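Local coordinates for ruler protein (Pseudomonas aeruginosa, PDB 5CUK), which probably acts as the molecular ruler that senses needle length in type III secretion, this piece being its C-terminal substrate-switching (SS) domain, at residues Q58-I63 and P92-F97; S33-L38 and Q51-H56; A12-L17 and G78-R83. One frame throughout, in Å; residues are numbered along the deposited sequence.

Contact 1 of 3, residues Q58-I63 and P92-F97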
# COMPACT_ATOMS: atom_id res chain seq x y z
N GLN A 58 -6.60 0.71 14.07
CA GLN A 58 -6.19 0.17 12.75
C GLN A 58 -5.40 1.13 11.87
O GLN A 58 -5.51 2.35 12.00
CB GLN A 58 -7.41 -0.29 11.95
CG GLN A 58 -8.20 0.83 11.24
CD GLN A 58 -8.94 1.74 12.21
OE1 GLN A 58 -9.79 1.29 12.99
NE2 GLN A 58 -8.64 3.02 12.15
N LEU A 59 -4.61 0.58 10.96
CA LEU A 59 -3.94 1.38 9.96
C LEU A 59 -4.45 0.96 8.61
O LEU A 59 -4.29 -0.20 8.22
CB LEU A 59 -2.44 1.24 10.04
CG LEU A 59 -1.75 1.93 8.85
CD1 LEU A 59 -1.59 3.42 9.12
CD2 LEU A 59 -0.40 1.29 8.52
N GLN A 60 -5.08 1.91 7.91
CA GLN A 60 -5.69 1.68 6.61
C GLN A 60 -4.75 2.03 5.48
O GLN A 60 -4.17 3.11 5.48
CB GLN A 60 -6.97 2.48 6.48
CG GLN A 60 -8.11 1.90 7.25
CD GLN A 60 -9.31 2.80 7.25
OE1 GLN A 60 -9.24 3.94 7.68
NE2 GLN A 60 -10.41 2.32 6.71
N ILE A 61 -4.62 1.12 4.51
CA ILE A 61 -3.75 1.31 3.33
C ILE A 61 -4.59 1.04 2.10
O ILE A 61 -5.20 -0.02 1.97
CB ILE A 61 -2.52 0.37 3.35
CG1 ILE A 61 -1.70 0.64 4.60
CG2 ILE A 61 -1.65 0.53 2.06
CD1 ILE A 61 -0.74 -0.44 4.94
N GLU A 62 -4.65 2.02 1.22
CA GLU A 62 -5.35 1.90 -0.05
C GLU A 62 -4.42 2.16 -1.23
O GLU A 62 -3.67 3.14 -1.26
CB GLU A 62 -6.53 2.86 -0.08
CG GLU A 62 -7.36 2.79 -1.33
CD GLU A 62 -8.33 3.94 -1.38
OE1 GLU A 62 -9.50 3.75 -0.99
OE2 GLU A 62 -7.91 5.06 -1.77
N ILE A 63 -4.42 1.22 -2.18
CA ILE A 63 -3.64 1.34 -3.39
C ILE A 63 -4.58 1.58 -4.56
O ILE A 63 -5.56 0.86 -4.74
CB ILE A 63 -2.80 0.07 -3.70
CG1 ILE A 63 -2.15 -0.50 -2.44
CG2 ILE A 63 -1.81 0.38 -4.78
CD1 ILE A 63 -1.25 0.49 -1.71
N PRO A 92 -3.53 -3.72 13.60
CA PRO A 92 -4.09 -4.42 12.45
C PRO A 92 -4.06 -3.55 11.20
O PRO A 92 -4.36 -2.35 11.27
CB PRO A 92 -5.53 -4.70 12.88
CG PRO A 92 -5.45 -4.81 14.35
CD PRO A 92 -4.43 -3.77 14.76
N VAL A 93 -3.66 -4.14 10.08
CA VAL A 93 -3.64 -3.44 8.81
C VAL A 93 -4.93 -3.74 8.04
O VAL A 93 -5.40 -4.86 8.05
CB VAL A 93 -2.39 -3.83 7.95
CG1 VAL A 93 -2.69 -3.71 6.45
CG2 VAL A 93 -1.17 -2.99 8.36
N GLN A 94 -5.51 -2.74 7.41
CA GLN A 94 -6.65 -2.96 6.55
C GLN A 94 -6.28 -2.48 5.16
O GLN A 94 -5.99 -1.30 4.95
CB GLN A 94 -7.88 -2.25 7.08
CG GLN A 94 -8.13 -2.57 8.57
CD GLN A 94 -9.50 -2.11 9.09
OE1 GLN A 94 -10.34 -1.62 8.33
NE2 GLN A 94 -9.72 -2.28 10.40
N LEU A 95 -6.27 -3.43 4.22
CA LEU A 95 -5.82 -3.22 2.85
C LEU A 95 -6.99 -3.12 1.90
O LEU A 95 -7.84 -3.98 1.88
CB LEU A 95 -4.91 -4.37 2.40
CG LEU A 95 -4.48 -4.30 0.94
CD1 LEU A 95 -3.60 -3.09 0.71
CD2 LEU A 95 -3.76 -5.59 0.50
N THR A 96 -7.03 -2.06 1.11
CA THR A 96 -8.06 -1.90 0.11
C THR A 96 -7.48 -1.42 -1.24
O THR A 96 -6.37 -0.85 -1.29
CB THR A 96 -9.13 -0.91 0.57
OG1 THR A 96 -8.50 0.33 0.86
CG2 THR A 96 -9.82 -1.41 1.84
N PHE A 97 -8.24 -1.64 -2.32
CA PHE A 97 -7.85 -1.23 -3.68
C PHE A 97 -8.86 -0.29 -4.33
O PHE A 97 -10.06 -0.39 -4.09
CB PHE A 97 -7.63 -2.46 -4.55
CG PHE A 97 -6.61 -3.39 -4.00
CD1 PHE A 97 -5.28 -3.03 -3.99
CD2 PHE A 97 -6.99 -4.60 -3.45
CE1 PHE A 97 -4.32 -3.87 -3.44
CE2 PHE A 97 -6.03 -5.44 -2.90
CZ PHE A 97 -4.70 -5.08 -2.90
O HOH W 1 -10.25 -0.15 5.16
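Ile61, Ile63, Val93 and Leu95 meet on the apolar face between the two strands. Ile61 sends CD1 to Val93 CG1 at 4.1 Å. Its other branch, CG2, sits anti to the backbone N (CG1 at chi1 -59°) and packs against Leu95 CD1 at 4.3 Å, so its two branches touch Val93 and Leu95, next-but-one neighbours on the same face of the partner strand. Ile63 and Phe97 run alongside each other in the same sense, with Ile63 CB 4.0 Å from Phe97 CD1. The carbonyl oxygen of Ile63 approaches the edge of that ring. Leu80 and Leu84 of helix 77-87 cover Leu95, while Leu73 of helix 67-75 packs on Ile63 and Phe97.

The strands run parallel, joined by a crossover through helices 67-75 and 77-87, a beta-alpha-beta connection extended by a second helix. Five backbone bonds hold them together. The shortest, Ile61 N to Gln94 O, is 2.8 Å and almost straight, and CA-H groups add weaker contacts to the same carbonyls.

On the other, polar face Thr96 OG1 lies 3.3 Å from Glu62 CB, alongside the base of the extended glutamate. The Gln94 amide reaches across to the aliphatic part of Gln58, NE2 to CB 3.4 Å, with the two amide planes 75° apart. A water accepts from Gln60 NE2 and makes a weak bond to Gln94 OE1.

Contact 2 of 3, residues S33-L38 and Q51-H56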
# COMPACT_ATOMS: atom_id res chain seq x y z
N SER A 33 -3.06 15.32 9.75
CA SER A 33 -4.17 14.62 9.11
C SER A 33 -4.14 13.13 9.47
O SER A 33 -5.12 12.42 9.23
CB SER A 33 -4.11 14.81 7.59
OG SER A 33 -2.87 14.35 7.10
N HIS A 34 -3.03 12.68 10.07
CA HIS A 34 -2.82 11.26 10.36
C HIS A 34 -2.86 10.47 9.04
O HIS A 34 -3.20 9.29 9.01
CB HIS A 34 -3.89 10.70 11.31
CG HIS A 34 -4.11 11.53 12.54
ND1 HIS A 34 -3.16 11.64 13.54
CD2 HIS A 34 -5.16 12.29 12.93
CE1 HIS A 34 -3.62 12.44 14.48
NE2 HIS A 34 -4.83 12.85 14.14
N ALA A 35 -2.52 11.13 7.95
CA ALA A 35 -2.66 10.51 6.66
C ALA A 35 -1.54 10.99 5.77
O ALA A 35 -1.02 12.11 5.95
CB ALA A 35 -4.03 10.82 6.07
N ALA A 36 -1.12 10.12 4.84
CA ALA A 36 -0.10 10.46 3.88
C ALA A 36 -0.39 9.74 2.55
O ALA A 36 -1.05 8.70 2.52
CB ALA A 36 1.26 10.10 4.40
N ARG A 37 0.11 10.31 1.46
CA ARG A 37 -0.14 9.76 0.16
C ARG A 37 0.98 10.17 -0.76
O ARG A 37 1.64 11.17 -0.53
CB ARG A 37 -1.50 10.22 -0.39
CG ARG A 37 -1.49 11.60 -0.98
CD ARG A 37 -2.89 12.04 -1.40
NE ARG A 37 -3.23 11.69 -2.79
CZ ARG A 37 -4.00 10.67 -3.16
NH1 ARG A 37 -4.54 9.87 -2.23
NH2 ARG A 37 -4.26 10.45 -4.45
N LEU A 38 1.20 9.36 -1.80
CA LEU A 38 2.25 9.61 -2.77
C LEU A 38 1.92 8.85 -4.06
O LEU A 38 1.31 7.78 -4.01
CB LEU A 38 3.61 9.16 -2.22
CG LEU A 38 4.89 9.66 -2.89
CD1 LEU A 38 5.22 11.07 -2.42
CD2 LEU A 38 6.06 8.72 -2.65
N GLN A 51 -2.20 5.52 -0.40
CA GLN A 51 -2.78 6.35 0.66
C GLN A 51 -2.81 5.55 1.94
O GLN A 51 -3.18 4.37 1.92
CB GLN A 51 -4.20 6.83 0.28
CG GLN A 51 -4.94 7.59 1.40
CD GLN A 51 -4.56 9.07 1.43
OE1 GLN A 51 -4.73 9.78 0.44
NE2 GLN A 51 -4.00 9.52 2.54
N VAL A 52 -2.39 6.15 3.06
CA VAL A 52 -2.53 5.47 4.32
C VAL A 52 -3.27 6.42 5.26
O VAL A 52 -3.25 7.64 5.09
CB VAL A 52 -1.18 5.04 4.96
CG1 VAL A 52 -0.16 4.61 3.92
CG2 VAL A 52 -0.61 6.12 5.83
N LEU A 53 -4.00 5.84 6.20
CA LEU A 53 -4.74 6.60 7.19
C LEU A 53 -4.55 5.88 8.48
O LEU A 53 -4.92 4.72 8.65
CB LEU A 53 -6.22 6.74 6.87
CG LEU A 53 -6.99 7.52 7.93
CD1 LEU A 53 -6.48 8.96 7.94
CD2 LEU A 53 -8.47 7.47 7.68
N HIS A 54 -3.94 6.60 9.38
CA HIS A 54 -3.57 6.11 10.66
C HIS A 54 -4.65 6.43 11.68
O HIS A 54 -4.78 7.56 12.11
CB HIS A 54 -2.25 6.76 11.01
CG HIS A 54 -1.79 6.48 12.40
ND1 HIS A 54 -1.08 7.40 13.14
CD2 HIS A 54 -1.95 5.39 13.17
CE1 HIS A 54 -0.79 6.87 14.32
NE2 HIS A 54 -1.31 5.65 14.36
N GLY A 55 -5.43 5.41 12.05
CA GLY A 55 -6.56 5.56 12.98
C GLY A 55 -6.23 4.79 14.27
O GLY A 55 -5.12 4.23 14.38
N HIS A 56 -7.11 4.77 15.27
CA HIS A 56 -6.64 4.25 16.53
C HIS A 56 -6.65 2.72 16.63
O HIS A 56 -5.64 2.11 17.04
CB HIS A 56 -7.40 4.87 17.69
CG HIS A 56 -7.28 6.35 17.75
ND1 HIS A 56 -6.50 7.01 18.70
CD2 HIS A 56 -7.82 7.33 16.99
CE1 HIS A 56 -6.57 8.31 18.51
NE2 HIS A 56 -7.37 8.54 17.47
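Ala36 and Val52 form an antiparallel hydrogen-bonded pair, flanked by the non-hydrogen-bonded pairs Ala35-Leu53 and Arg37-Gln51. Val52 N gives a 2.9 Å bond to Ala36 O, whereas the return bond from Ala36 N to Val52 O is longer, 3.3 Å. At the open end, where strand 46-54 finishes and just before strand 35-42 begins, His54 N donates to His34 O at 2.8 Å, close to straight.

Among the side chains, Arg37 NH1 donates to Gln51 OE1 at 2.7 Å; the oxygen lies at the guanidinium edge, near its plane, and the two flat groups are 27° apart. Gln51 arrives there by a bend at chi2 (84°), which swings its amide over toward the neighbouring strand. The other end of that amide, NE2, bonds to Val52 O at 3.3 Å from above the carbonyl plane. Ala36 N approaches the same oxygen from the opposite face, so Val52 O takes two donors and the Gln51 amide is held at both ends.

Apolar contact is slight: Leu53 CD1 reaches over to Ala35 CB at 3.6 Å.

This is the open end of the beta hairpin of strands 35-42 and 46-54. Arg37 also makes a salt bridge with Glu49. On the face of Ala36 and Val52 lies helix 11-29, through Val27 and Ala28, while strand 59-65 borders strand 46-54 on its other edge.

Contact 3 of 3, residues A12-L17 and G78-R83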
# COMPACT_ATOMS: atom_id res chain seq x y z
N ALA A 12 10.16 -6.99 -7.97
CA ALA A 12 10.62 -5.60 -8.03
C ALA A 12 9.48 -4.64 -7.75
O ALA A 12 9.70 -3.53 -7.27
CB ALA A 12 11.25 -5.31 -9.38
N ASP A 13 8.26 -5.09 -8.02
CA ASP A 13 7.06 -4.30 -7.76
C ASP A 13 6.65 -4.38 -6.28
O ASP A 13 6.39 -3.35 -5.65
CB ASP A 13 5.91 -4.75 -8.67
CG ASP A 13 6.20 -4.45 -10.16
OD1 ASP A 13 5.53 -3.58 -10.75
OD2 ASP A 13 7.15 -5.03 -10.71
N LEU A 14 6.61 -5.60 -5.74
CA LEU A 14 6.43 -5.80 -4.30
C LEU A 14 7.42 -4.96 -3.54
O LEU A 14 7.04 -4.17 -2.67
CB LEU A 14 6.60 -7.26 -3.93
CG LEU A 14 6.50 -7.58 -2.45
CD1 LEU A 14 5.17 -7.10 -1.95
CD2 LEU A 14 6.64 -9.07 -2.21
N ALA A 15 8.69 -5.10 -3.88
CA ALA A 15 9.73 -4.34 -3.20
C ALA A 15 9.45 -2.82 -3.19
O ALA A 15 9.49 -2.19 -2.14
CB ALA A 15 11.09 -4.63 -3.85
N ARG A 16 9.14 -2.23 -4.34
CA ARG A 16 9.01 -0.78 -4.42
C ARG A 16 7.76 -0.36 -3.67
O ARG A 16 7.77 0.63 -2.93
CB ARG A 16 8.98 -0.31 -5.88
CG ARG A 16 8.73 1.20 -6.05
CD ARG A 16 9.98 2.09 -5.86
NE ARG A 16 9.60 3.49 -5.56
CZ ARG A 16 9.63 4.03 -4.33
NH1 ARG A 16 10.04 3.31 -3.30
NH2 ARG A 16 9.24 5.28 -4.13
N LEU A 17 6.71 -1.15 -3.81
CA LEU A 17 5.47 -0.92 -3.12
C LEU A 17 5.65 -0.91 -1.60
O LEU A 17 5.17 0.01 -0.91
CB LEU A 17 4.46 -1.97 -3.54
CG LEU A 17 3.02 -1.70 -3.17
CD1 LEU A 17 2.69 -0.22 -3.29
CD2 LEU A 17 2.15 -2.49 -4.07
N GLY A 78 -3.66 -11.51 -0.78
CA GLY A 78 -3.18 -12.25 0.37
C GLY A 78 -1.70 -12.05 0.72
O GLY A 78 -1.34 -11.82 1.89
N GLU A 79 -0.84 -12.14 -0.29
CA GLU A 79 0.60 -11.88 -0.08
C GLU A 79 0.84 -10.42 0.32
O GLU A 79 1.74 -10.10 1.11
CB GLU A 79 1.42 -12.20 -1.35
CG GLU A 79 2.88 -11.71 -1.29
CD GLU A 79 3.60 -11.64 -2.67
OE1 GLU A 79 4.84 -11.80 -2.69
OE2 GLU A 79 2.95 -11.43 -3.73
N LEU A 80 0.07 -9.53 -0.26
CA LEU A 80 0.34 -8.13 -0.03
C LEU A 80 -0.05 -7.74 1.42
O LEU A 80 0.78 -7.21 2.15
CB LEU A 80 -0.39 -7.27 -1.07
CG LEU A 80 0.15 -5.85 -1.01
CD1 LEU A 80 1.67 -5.88 -1.15
CD2 LEU A 80 -0.50 -4.98 -2.08
N LEU A 81 -1.29 -8.04 1.83
CA LEU A 81 -1.73 -7.86 3.21
C LEU A 81 -0.69 -8.34 4.21
O LEU A 81 -0.33 -7.65 5.18
CB LEU A 81 -3.04 -8.62 3.43
CG LEU A 81 -3.59 -8.58 4.87
CD1 LEU A 81 -3.71 -7.17 5.34
CD2 LEU A 81 -4.95 -9.27 4.99
N GLU A 82 -0.18 -9.52 3.94
CA GLU A 82 0.62 -10.24 4.89
C GLU A 82 1.98 -9.61 5.08
O GLU A 82 2.50 -9.58 6.19
CB GLU A 82 0.76 -11.68 4.43
CG GLU A 82 1.95 -12.42 4.98
CD GLU A 82 1.99 -13.84 4.45
OE1 GLU A 82 1.37 -14.10 3.39
OE2 GLU A 82 2.63 -14.69 5.12
N ARG A 83 2.55 -9.09 4.00
CA ARG A 83 3.82 -8.37 4.08
C ARG A 83 3.65 -6.97 4.63
O ARG A 83 4.55 -6.42 5.24
CB ARG A 83 4.45 -8.28 2.69
CG ARG A 83 4.64 -9.64 2.02
CD ARG A 83 5.68 -10.43 2.80
NE ARG A 83 6.95 -9.70 2.91
CZ ARG A 83 8.00 -9.96 2.14
NH1 ARG A 83 7.91 -10.94 1.24
NH2 ARG A 83 9.14 -9.28 2.28
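Leu14 points from its helix straight at helix 78-83 and divides its two methyl groups among three residues there. CD1 meets Leu80 CD1 at 3.8 Å, the two leucines overlapping antiparallel. CD2 comes up to the Glu79 carboxylate, 3.3 Å from OE1, the glutamate meeting it head-on from the facing helix. Glu79 gets there with an extended chain, CG opposite the backbone N at chi1 169°, which carries its carboxylate toward helix 12-17 and against this methyl. Arg83 NH1 lies 4.1 Å from the same CD2; bends at chi2 and chi3 fold that arginine round toward Leu14. The leucine methyl thus lies near both an acidic and a basic group, at the border between the apolar interior and the polar surface.

One turn further on, Leu17 stands roughly perpendicular to Leu80, its CD2 4.1 Å from Leu80 CD2. Leu80 therefore offers one methyl to each of the two leucines of helix 12-17. The segments cross at -35° with their axes 11.7 Å apart, a wide separation spanned by leucines, with Glu79 and Arg83 reaching in at the side; the nearest CA atoms, those of Leu14 and Leu80, are 7.8 Å apart.

Around this interface, Leu80 turns also to Leu95 of strand 93-99, tying the helix pair to the sheet. Asp13 accepts hydrogen bonds from the backbone of Gln44 and Leu45, in the turn joining strands 35-42 and 46-54, and Glu79 makes a weak one with Leu9, just ahead of helix 11-29.

Overall arrangement
Contacts 1 and 2 belong to one four-stranded mixed sheet, in the order 35-42, 46-54, 59-65, 93-99, with their centres about 10 Å apart. Strands 46-54 and 59-65 join them directly, through probable backbone hydrogen bonds such as Gln60 O to Leu53 N. Contact 3 pairs helix 11-29 with helix 77-87. Its centre is about 13 Å from that of contact 1 and about 19 Å from that of contact 2; it touches contact 1, where Leu95 and Val93 pack on Leu80 and Leu81. Along the chain contact 2 closes before contact 1 opens, and contact 3 encloses contact 2 while crossing contact 1. Helix 11-29 is thereby brought beside helix 77-87, making the sheet and its helices a single compact domain.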